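Local coordinates for protein dipeptide Epimerase (PDB 3JVA) that belongs to the mandelate racemase/muconate lactonizing enzyme family of the enolase superfamily and carries a magnesium ion in a TIM-barrel-type domain, at residues 261-266 against 286-291; 128-133 against 154-159; 244-249 against 274-279. One frame throughout, in Å; residues are numbered along the deposited sequence.

Interaction 1: residues 261-266 against 286-291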
loop_
_atom_site.group_PDB
_atom_site.type_symbol
_atom_site.label_atom_id
_atom_site.label_comp_id
_atom_site.label_asym_id
_atom_site.label_seq_id
_atom_site.Cartn_x
_atom_site.Cartn_y
_atom_site.Cartn_z
ATOM N N ILE B 261 -23.770 9.548 -4.097
ATOM C CA ILE B 261 -24.078 8.533 -5.098
ATOM C C ILE B 261 -25.541 8.612 -5.512
ATOM O O ILE B 261 -26.432 8.665 -4.667
ATOM C CB ILE B 261 -23.739 7.117 -4.569
ATOM C CG1 ILE B 261 -22.215 6.964 -4.496
ATOM C CG2 ILE B 261 -24.358 6.046 -5.468
ATOM C CD1 ILE B 261 -21.739 5.654 -3.875
ATOM N N ASN B 262 -25.770 8.627 -6.822
ATOM C CA ASN B 262 -27.119 8.720 -7.369
ATOM C C ASN B 262 -27.663 7.346 -7.725
ATOM O O ASN B 262 -27.106 6.632 -8.562
ATOM C CB ASN B 262 -27.111 9.627 -8.608
ATOM C CG ASN B 262 -28.507 10.047 -9.050
ATOM O OD1 ASN B 262 -29.454 10.056 -8.259
ATOM N ND2 ASN B 262 -28.632 10.426 -10.318
ATOM N N ILE B 263 -28.754 6.982 -7.065
ATOM C CA ILE B 263 -29.422 5.708 -7.294
ATOM C C ILE B 263 -30.533 5.879 -8.321
ATOM O O ILE B 263 -31.202 6.910 -8.343
ATOM C CB ILE B 263 -30.124 5.206 -6.003
ATOM C CG1 ILE B 263 -29.107 4.986 -4.885
ATOM C CG2 ILE B 263 -30.922 3.934 -6.298
ATOM C CD1 ILE B 263 -29.761 4.731 -3.525
ATOM N N LYS B 264 -30.714 4.881 -9.183
ATOM C CA LYS B 264 -31.831 4.878 -10.128
ATOM C C LYS B 264 -32.343 3.442 -10.114
ATOM O O LYS B 264 -31.576 2.506 -10.323
ATOM C CB LYS B 264 -31.411 5.275 -11.540
ATOM C CG LYS B 264 -31.102 6.757 -11.673
ATOM C CD LYS B 264 -30.777 7.140 -13.109
ATOM C CE LYS B 264 -30.340 8.603 -13.184
ATOM N NZ LYS B 264 -29.981 9.003 -14.576
ATOM N N LEU B 265 -33.632 3.264 -9.852
ATOM C CA LEU B 265 -34.187 1.914 -9.805
ATOM C C LEU B 265 -33.958 1.139 -11.100
ATOM O O LEU B 265 -33.766 -0.081 -11.072
ATOM C CB LEU B 265 -35.689 1.957 -9.481
ATOM C CG LEU B 265 -36.079 2.573 -8.134
ATOM C CD1 LEU B 265 -37.572 2.408 -7.919
ATOM C CD2 LEU B 265 -35.299 1.907 -6.997
ATOM N N MET B 266 -33.958 1.844 -12.233
ATOM C CA MET B 266 -33.762 1.197 -13.527
ATOM C C MET B 266 -32.297 0.870 -13.835
ATOM O O MET B 266 -31.996 0.306 -14.886
ATOM C CB MET B 266 -34.357 2.053 -14.646
ATOM C CG MET B 266 -35.844 2.373 -14.464
ATOM S SD MET B 266 -36.904 0.932 -14.063
ATOM C CE MET B 266 -38.284 1.780 -13.229
ATOM N N ILE B 286 -21.727 8.558 3.195
ATOM C CA ILE B 286 -21.988 9.165 1.897
ATOM C C ILE B 286 -23.496 9.243 1.676
ATOM O O ILE B 286 -24.198 8.246 1.838
ATOM C CB ILE B 286 -21.353 8.312 0.774
ATOM C CG1 ILE B 286 -19.829 8.342 0.913
ATOM C CG2 ILE B 286 -21.789 8.810 -0.595
ATOM C CD1 ILE B 286 -19.107 7.515 -0.128
ATOM N N GLU B 287 -23.999 10.426 1.337
ATOM C CA GLU B 287 -25.427 10.571 1.090
ATOM C C GLU B 287 -25.795 10.085 -0.304
ATOM O O GLU B 287 -24.937 9.993 -1.196
ATOM C CB GLU B 287 -25.860 12.034 1.258
ATOM C CG GLU B 287 -25.972 12.469 2.711
ATOM C CD GLU B 287 -26.293 13.950 2.871
ATOM O OE1 GLU B 287 -26.891 14.547 1.953
ATOM O OE2 GLU B 287 -25.954 14.514 3.930
ATOM N N CYS B 288 -27.077 9.767 -0.482
ATOM C CA CYS B 288 -27.583 9.293 -1.763
ATOM C C CYS B 288 -28.664 10.194 -2.337
ATOM O O CYS B 288 -29.393 10.858 -1.607
ATOM C CB CYS B 288 -28.181 7.885 -1.619
ATOM S SG CYS B 288 -26.963 6.562 -1.449
ATOM N N MET B 289 -28.741 10.227 -3.660
ATOM C CA MET B 289 -29.796 10.958 -4.336
ATOM C C MET B 289 -30.459 9.862 -5.142
ATOM O O MET B 289 -29.866 8.803 -5.349
ATOM C CB MET B 289 -29.251 12.018 -5.297
ATOM C CG MET B 289 -30.355 12.703 -6.107
ATOM S SD MET B 289 -29.794 14.171 -7.032
ATOM C CE MET B 289 -29.416 13.466 -8.606
ATOM N N ILE B 290 -31.692 10.079 -5.573
ATOM C CA ILE B 290 -32.345 9.080 -6.399
ATOM C C ILE B 290 -32.883 9.822 -7.612
ATOM O O ILE B 290 -33.493 10.889 -7.480
ATOM C CB ILE B 290 -33.479 8.326 -5.645
ATOM C CG1 ILE B 290 -34.028 7.209 -6.542
ATOM C CG2 ILE B 290 -34.579 9.289 -5.227
ATOM C CD1 ILE B 290 -34.755 6.092 -5.784
ATOM N N GLY B 291 -32.606 9.279 -8.793
ATOM C CA GLY B 291 -33.046 9.906 -10.025
ATOM C C GLY B 291 -34.003 9.048 -10.828
ATOM O O GLY B 291 -34.622 8.124 -10.292
HETATM O O HOH W 1 -35.286 5.558 -9.722
#
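Four backbone hydrogen bonds pair Ile261 and Ile263 with Glu287, Met289 and Gly291. Ile261 N gives to Glu287 O at 3.2 Å and Met289 N gives to Ile261 O at 3.0 Å; two residues further along, Ile263 N reaches Met289 O at 2.7 Å and Gly291 N reaches Ile263 O at 2.8 Å. This alternation defines a parallel pair, with Asn262 in register with Met289, although the short strand axes are inclined at 36° to each other.

Side chains pack on both surfaces of the pair. On the Ile261 surface, Ile263 CD1 touches Cys288 SG at 3.9 Å. On the other, the Asn262 amide passes Met289, whose methyl CE bends back at chi3 to lie 3.4 Å from Asn262 OD1. CG of Asn262 stands opposite its own N (chi1 -166°), which puts OD1 beside the Met289-Gly291 backbone, without a hydrogen bond to it, while ND2 makes a weak hydrogen bond to the metal ligand Glu215. Further along, Lys264 CG rests 3.8 Å from Gly291 C, and a water accepts from Leu265 N and donates to Gly291 O.

Lys264 takes the N-cap position of helix 265-268 and extends to within about 4 Å of the magnesium ion. Helix 271-284 covers Ile261, Ile263 and Cys288, helix 298-310 covers Leu265 and Ile290, and strands 236-239 and 314-317 continue the sheet on either side.

Interaction 2: residues 128-133 against 154-159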
loop_
_atom_site.group_PDB
_atom_site.type_symbol
_atom_site.label_atom_id
_atom_site.label_comp_id
_atom_site.label_asym_id
_atom_site.label_seq_id
_atom_site.Cartn_x
_atom_site.Cartn_y
_atom_site.Cartn_z
ATOM N N GLN B 128 -43.283 12.205 2.457
ATOM C CA GLN B 128 -43.228 13.119 1.325
ATOM C C GLN B 128 -41.771 13.368 0.964
ATOM O O GLN B 128 -40.871 13.067 1.750
ATOM C CB GLN B 128 -43.904 14.444 1.688
ATOM C CG GLN B 128 -43.165 15.230 2.764
ATOM C CD GLN B 128 -43.930 16.459 3.230
ATOM O OE1 GLN B 128 -43.365 17.346 3.863
ATOM N NE2 GLN B 128 -45.222 16.507 2.930
ATOM N N VAL B 129 -41.538 13.920 -0.220
ATOM C CA VAL B 129 -40.178 14.207 -0.650
ATOM C C VAL B 129 -40.149 15.351 -1.660
ATOM O O VAL B 129 -41.034 15.477 -2.500
ATOM C CB VAL B 129 -39.511 12.940 -1.247
ATOM C CG1 VAL B 129 -40.277 12.462 -2.464
ATOM C CG2 VAL B 129 -38.054 13.225 -1.589
ATOM N N ILE B 130 -39.136 16.201 -1.543
ATOM C CA ILE B 130 -38.964 17.341 -2.433
ATOM C C ILE B 130 -38.100 16.964 -3.626
ATOM O O ILE B 130 -37.006 16.432 -3.464
ATOM C CB ILE B 130 -38.276 18.515 -1.705
ATOM C CG1 ILE B 130 -39.162 19.004 -0.556
ATOM C CG2 ILE B 130 -37.988 19.645 -2.693
ATOM C CD1 ILE B 130 -38.483 20.005 0.359
ATOM N N THR B 131 -38.590 17.236 -4.826
ATOM C CA THR B 131 -37.813 16.931 -6.013
ATOM C C THR B 131 -37.395 18.192 -6.740
ATOM O O THR B 131 -38.024 19.246 -6.600
ATOM C CB THR B 131 -38.598 16.060 -7.018
ATOM O OG1 THR B 131 -37.794 15.857 -8.187
ATOM C CG2 THR B 131 -39.904 16.743 -7.430
ATOM N N ASP B 132 -36.310 18.089 -7.499
ATOM C CA ASP B 132 -35.863 19.214 -8.300
ATOM C C ASP B 132 -36.616 19.020 -9.608
ATOM O O ASP B 132 -37.489 18.152 -9.714
ATOM C CB ASP B 132 -34.348 19.146 -8.576
ATOM C CG ASP B 132 -33.933 17.889 -9.351
ATOM O OD1 ASP B 132 -34.722 17.387 -10.186
ATOM O OD2 ASP B 132 -32.798 17.411 -9.139
ATOM N N ILE B 133 -36.291 19.832 -10.599
ATOM C CA ILE B 133 -36.888 19.684 -11.912
ATOM C C ILE B 133 -35.785 20.023 -12.901
ATOM O O ILE B 133 -35.021 20.980 -12.703
ATOM C CB ILE B 133 -38.123 20.604 -12.130
ATOM C CG1 ILE B 133 -38.761 20.271 -13.485
ATOM C CG2 ILE B 133 -37.720 22.068 -12.082
ATOM C CD1 ILE B 133 -40.133 20.888 -13.687
ATOM N N GLY B 154 -42.713 26.877 -7.303
ATOM C CA GLY B 154 -42.277 26.439 -5.985
ATOM C C GLY B 154 -40.969 25.666 -5.940
ATOM O O GLY B 154 -40.445 25.385 -4.859
ATOM N N PHE B 155 -40.434 25.312 -7.100
ATOM C CA PHE B 155 -39.177 24.568 -7.131
ATOM C C PHE B 155 -38.030 25.396 -6.558
ATOM O O PHE B 155 -37.902 26.582 -6.856
ATOM C CB PHE B 155 -38.862 24.144 -8.566
ATOM C CG PHE B 155 -39.741 23.033 -9.063
ATOM C CD1 PHE B 155 -39.481 21.714 -8.703
ATOM C CD2 PHE B 155 -40.862 23.308 -9.836
ATOM C CE1 PHE B 155 -40.330 20.684 -9.102
ATOM C CE2 PHE B 155 -41.720 22.285 -10.240
ATOM C CZ PHE B 155 -41.452 20.969 -9.871
ATOM N N ASP B 156 -37.207 24.769 -5.727
ATOM C CA ASP B 156 -36.072 25.454 -5.120
ATOM C C ASP B 156 -34.758 24.870 -5.635
ATOM O O ASP B 156 -33.676 25.317 -5.251
ATOM C CB ASP B 156 -36.138 25.336 -3.593
ATOM C CG ASP B 156 -36.036 23.897 -3.106
ATOM O OD1 ASP B 156 -36.239 23.664 -1.894
ATOM O OD2 ASP B 156 -35.749 23.001 -3.929
ATOM N N THR B 157 -34.861 23.877 -6.514
ATOM C CA THR B 157 -33.682 23.228 -7.080
ATOM C C THR B 157 -33.891 22.923 -8.559
ATOM O O THR B 157 -34.871 22.279 -8.947
ATOM C CB THR B 157 -33.362 21.917 -6.329
ATOM O OG1 THR B 157 -33.255 22.187 -4.925
ATOM C CG2 THR B 157 -32.047 21.317 -6.824
ATOM N N LEU B 158 -32.969 23.403 -9.383
ATOM C CA LEU B 158 -33.035 23.194 -10.821
ATOM C C LEU B 158 -31.838 22.362 -11.256
ATOM O O LEU B 158 -30.738 22.510 -10.724
ATOM C CB LEU B 158 -33.013 24.535 -11.556
ATOM C CG LEU B 158 -34.069 25.547 -11.111
ATOM C CD1 LEU B 158 -33.807 26.886 -11.799
ATOM C CD2 LEU B 158 -35.460 25.024 -11.439
ATOM N N LYS B 159 -32.063 21.491 -12.228
ATOM C CA LYS B 159 -31.014 20.625 -12.742
ATOM C C LYS B 159 -30.832 20.855 -14.231
ATOM O O LYS B 159 -31.812 20.945 -14.971
ATOM C CB LYS B 159 -31.380 19.162 -12.489
ATOM C CG LYS B 159 -30.464 18.156 -13.171
ATOM C CD LYS B 159 -30.765 16.745 -12.686
ATOM C CE LYS B 159 -30.062 15.699 -13.537
ATOM N NZ LYS B 159 -30.646 15.668 -14.903
HETATM O O HOH W 2 -37.217 21.770 -5.726
#
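Backbone hydrogen bonding joins Ile133 to both Thr157 and Lys159: Ile133 N gives to Thr157 O at 3.3 Å, and Lys159 N gives to Ile133 O at 3.0 Å. Ile133 thereby forms a parallel bridge with Leu158.

Apolar contact centres on the Phe155 ring. Ile133 CG2 lies over one face, 3.9 Å from the ring centroid and 17° off the normal, a CH-pi contact, while CD1 of the same residue reaches the CZ and CE2 side. The same CG2 also meets Leu158 CD2 at 3.8 Å, the two side chains running side by side in one direction. Thr131 O sits in the ring plane at the edge, 3.6 Å from Phe155 CD1. Away from the ring, Asp132 packs its CB 3.6 Å from Thr157 CG2.

The pair belongs to the beta-alpha-beta unit of strand 128-134, helix 140-152 and strand 157-161, the opening unit of the barrel; that helix packs on Ile133, Phe155 and Leu158 through Lys150.

Among the polar links, a water bridges the chains, donating to Thr131 O and accepting from Asp156 N. Thr157 OG1 gives to Asp156 OD2 at 2.8 Å. The Asp132 carboxylate, turned between backbone N and carbonyl carbon (chi1 61°), is salt-bridged to Arg187. Lys159 brings only its CB and CD near Asp132 OD2; its NZ is hydrogen-bonded to a glycerol.

Interaction 3: residues 244-249 against 274-279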
loop_
_atom_site.group_PDB
_atom_site.type_symbol
_atom_site.label_atom_id
_atom_site.label_comp_id
_atom_site.label_asym_id
_atom_site.label_seq_id
_atom_site.Cartn_x
_atom_site.Cartn_y
_atom_site.Cartn_z
ATOM N N PHE B 244 -24.240 1.389 -10.684
ATOM C CA PHE B 244 -25.434 0.702 -11.153
ATOM C C PHE B 244 -26.005 -0.102 -9.990
ATOM O O PHE B 244 -27.168 0.067 -9.627
ATOM C CB PHE B 244 -25.107 -0.252 -12.307
ATOM C CG PHE B 244 -25.180 0.384 -13.668
ATOM C CD1 PHE B 244 -24.554 1.596 -13.921
ATOM C CD2 PHE B 244 -25.867 -0.239 -14.702
ATOM C CE1 PHE B 244 -24.608 2.179 -15.182
ATOM C CE2 PHE B 244 -25.927 0.338 -15.970
ATOM C CZ PHE B 244 -25.293 1.553 -16.206
ATOM N N ASP B 245 -25.169 -0.948 -9.388
ATOM C CA ASP B 245 -25.601 -1.806 -8.278
ATOM C C ASP B 245 -24.820 -1.683 -6.965
ATOM O O ASP B 245 -23.909 -0.868 -6.828
ATOM C CB ASP B 245 -25.589 -3.274 -8.723
ATOM C CG ASP B 245 -24.214 -3.738 -9.183
ATOM O OD1 ASP B 245 -23.204 -3.218 -8.670
ATOM O OD2 ASP B 245 -24.148 -4.636 -10.053
ATOM N N ALA B 246 -25.193 -2.518 -5.994
ATOM C CA ALA B 246 -24.560 -2.507 -4.683
ATOM C C ALA B 246 -23.065 -2.767 -4.750
ATOM O O ALA B 246 -22.293 -2.203 -3.972
ATOM C CB ALA B 246 -25.227 -3.543 -3.769
ATOM N N GLN B 247 -22.647 -3.630 -5.669
ATOM C CA GLN B 247 -21.225 -3.922 -5.784
ATOM C C GLN B 247 -20.464 -2.680 -6.235
ATOM O O GLN B 247 -19.352 -2.430 -5.775
ATOM C CB GLN B 247 -20.996 -5.088 -6.740
ATOM C CG GLN B 247 -21.524 -6.404 -6.175
ATOM C CD GLN B 247 -21.239 -7.591 -7.070
ATOM O OE1 GLN B 247 -21.747 -7.677 -8.185
ATOM N NE2 GLN B 247 -20.419 -8.513 -6.583
ATOM N N ASP B 248 -21.077 -1.896 -7.117
ATOM C CA ASP B 248 -20.452 -0.662 -7.588
ATOM C C ASP B 248 -20.355 0.314 -6.418
ATOM O O ASP B 248 -19.345 0.993 -6.237
ATOM C CB ASP B 248 -21.277 -0.004 -8.701
ATOM C CG ASP B 248 -21.286 -0.803 -9.988
ATOM O OD1 ASP B 248 -20.337 -1.578 -10.240
ATOM O OD2 ASP B 248 -22.249 -0.637 -10.766
ATOM N N ALA B 249 -21.420 0.393 -5.626
ATOM C CA ALA B 249 -21.426 1.289 -4.479
ATOM C C ALA B 249 -20.316 0.927 -3.504
ATOM O O ALA B 249 -19.629 1.802 -2.989
ATOM C CB ALA B 249 -22.783 1.243 -3.776
ATOM N N ALA B 274 -31.662 -1.107 -4.417
ATOM C CA ALA B 274 -31.496 0.300 -4.051
ATOM C C ALA B 274 -31.278 0.426 -2.538
ATOM O O ALA B 274 -30.498 1.258 -2.074
ATOM C CB ALA B 274 -32.725 1.098 -4.476
ATOM N N LEU B 275 -31.975 -0.395 -1.763
ATOM C CA LEU B 275 -31.812 -0.353 -0.318
ATOM C C LEU B 275 -30.379 -0.708 0.073
ATOM O O LEU B 275 -29.806 -0.090 0.971
ATOM C CB LEU B 275 -32.798 -1.309 0.357
ATOM C CG LEU B 275 -34.235 -0.789 0.424
ATOM C CD1 LEU B 275 -35.172 -1.934 0.814
ATOM C CD2 LEU B 275 -34.324 0.364 1.416
ATOM N N LYS B 276 -29.798 -1.692 -0.609
ATOM C CA LYS B 276 -28.425 -2.105 -0.324
ATOM C C LYS B 276 -27.470 -0.958 -0.614
ATOM O O LYS B 276 -26.566 -0.667 0.170
ATOM C CB LYS B 276 -28.026 -3.299 -1.190
ATOM C CG LYS B 276 -28.802 -4.578 -0.918
ATOM C CD LYS B 276 -28.297 -5.675 -1.832
ATOM C CE LYS B 276 -29.082 -6.960 -1.680
ATOM N NZ LYS B 276 -28.641 -7.945 -2.710
ATOM N N ILE B 277 -27.663 -0.319 -1.763
ATOM C CA ILE B 277 -26.810 0.801 -2.136
ATOM C C ILE B 277 -26.859 1.888 -1.069
ATOM O O ILE B 277 -25.825 2.368 -0.610
ATOM C CB ILE B 277 -27.236 1.410 -3.496
ATOM C CG1 ILE B 277 -26.975 0.400 -4.621
ATOM C CG2 ILE B 277 -26.456 2.706 -3.749
ATOM C CD1 ILE B 277 -27.590 0.777 -5.966
ATOM N N ASN B 278 -28.064 2.274 -0.662
ATOM C CA ASN B 278 -28.190 3.313 0.345
ATOM C C ASN B 278 -27.576 2.947 1.699
ATOM O O ASN B 278 -26.950 3.790 2.338
ATOM C CB ASN B 278 -29.652 3.706 0.539
ATOM C CG ASN B 278 -29.801 4.894 1.456
ATOM O OD1 ASN B 278 -29.204 5.942 1.217
ATOM N ND2 ASN B 278 -30.589 4.739 2.518
ATOM N N GLN B 279 -27.756 1.703 2.142
ATOM C CA GLN B 279 -27.194 1.279 3.426
ATOM C C GLN B 279 -25.672 1.252 3.368
ATOM O O GLN B 279 -25.001 1.582 4.344
ATOM C CB GLN B 279 -27.702 -0.112 3.813
ATOM C CG GLN B 279 -29.203 -0.198 3.995
ATOM C CD GLN B 279 -29.666 -1.627 4.214
ATOM O OE1 GLN B 279 -29.089 -2.573 3.663
ATOM N NE2 GLN B 279 -30.717 -1.792 5.003
#
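Ile277 covers one face of the peptide group that links Asp245 to Ala246. Its CD1 stands almost directly above Asp245 C, and its CG1 lies over the same face, 3.7 Å from Ala246 N. At the edge of that peptide, Asp245 O accepts the first helical bond, from Ala249 N, and Ala246 N gives to Glu273 of the partner helix. The Asp248 carboxylate is the second flat group: Phe244 N meets OD2 at 2.8 Å on the anti lone pair, whereas Asp245 N comes to the same oxygen from above the carboxylate plane, 45° out of it. The Phe244 ring packs on Thr55 and Phe94.

The branches of Ile277 divide the work. With chi1 at -67°, CG1 is set beside the backbone N and continues through CD1 to Phe244 O at 3.8 Å; CG2, opposite that N, reaches Ala249 CB at 4.0 Å. Ala246 CB meets Lys276 CB at 3.8 Å, and small alanine side chains here let the backbones come close, with Ala246 and Ile277 CA atoms 4.7 Å apart. No hydrogen bond joins the two segments directly.

The helix start beneath Ile277 is closed by side chains. Asp248 N gives to Asp245 OD1 at 2.9 Å, met nearly head-on to its C-O bond, and with the return bond from Asp245 N this is a capping box; two N-H groups on Asp248 OD2, together with the helix start, would probably favour its charged form. Asp248 OD1 forms a salt bridge with Arg221 of the third subunit, and Lys276 packs on Gln279 of the second. Helices 246-255 and 271-284, one placed before and one after strand 260-263, pack in this way as outer-layer helices of a TIM-type beta/alpha barrel.

Overall arrangement
All three contacts belong to the barrel domain. Interaction 2 comes first along the chain and closes before the others open; interactions 1 and 3 alternate, because helix 246-255 precedes strand 260-263 and helix 271-284 precedes strand 287-290. Interactions 1 and 2 lie in the same sheet, centres about 15 Å apart, and their lysines Lys264 and Lys159 both approach the magnesium ion held by Asp189, Glu215 and Asp240. Interaction 3 is one layer outward, its centre about 9 Å from that of interaction 1; Ile277 CG2 meets Ile263 CG1 at 3.7 Å. Some 24 Å separates the centres of interactions 2 and 3: interaction 2 lies at the first barrel strands, interaction 3 where other subunits pack.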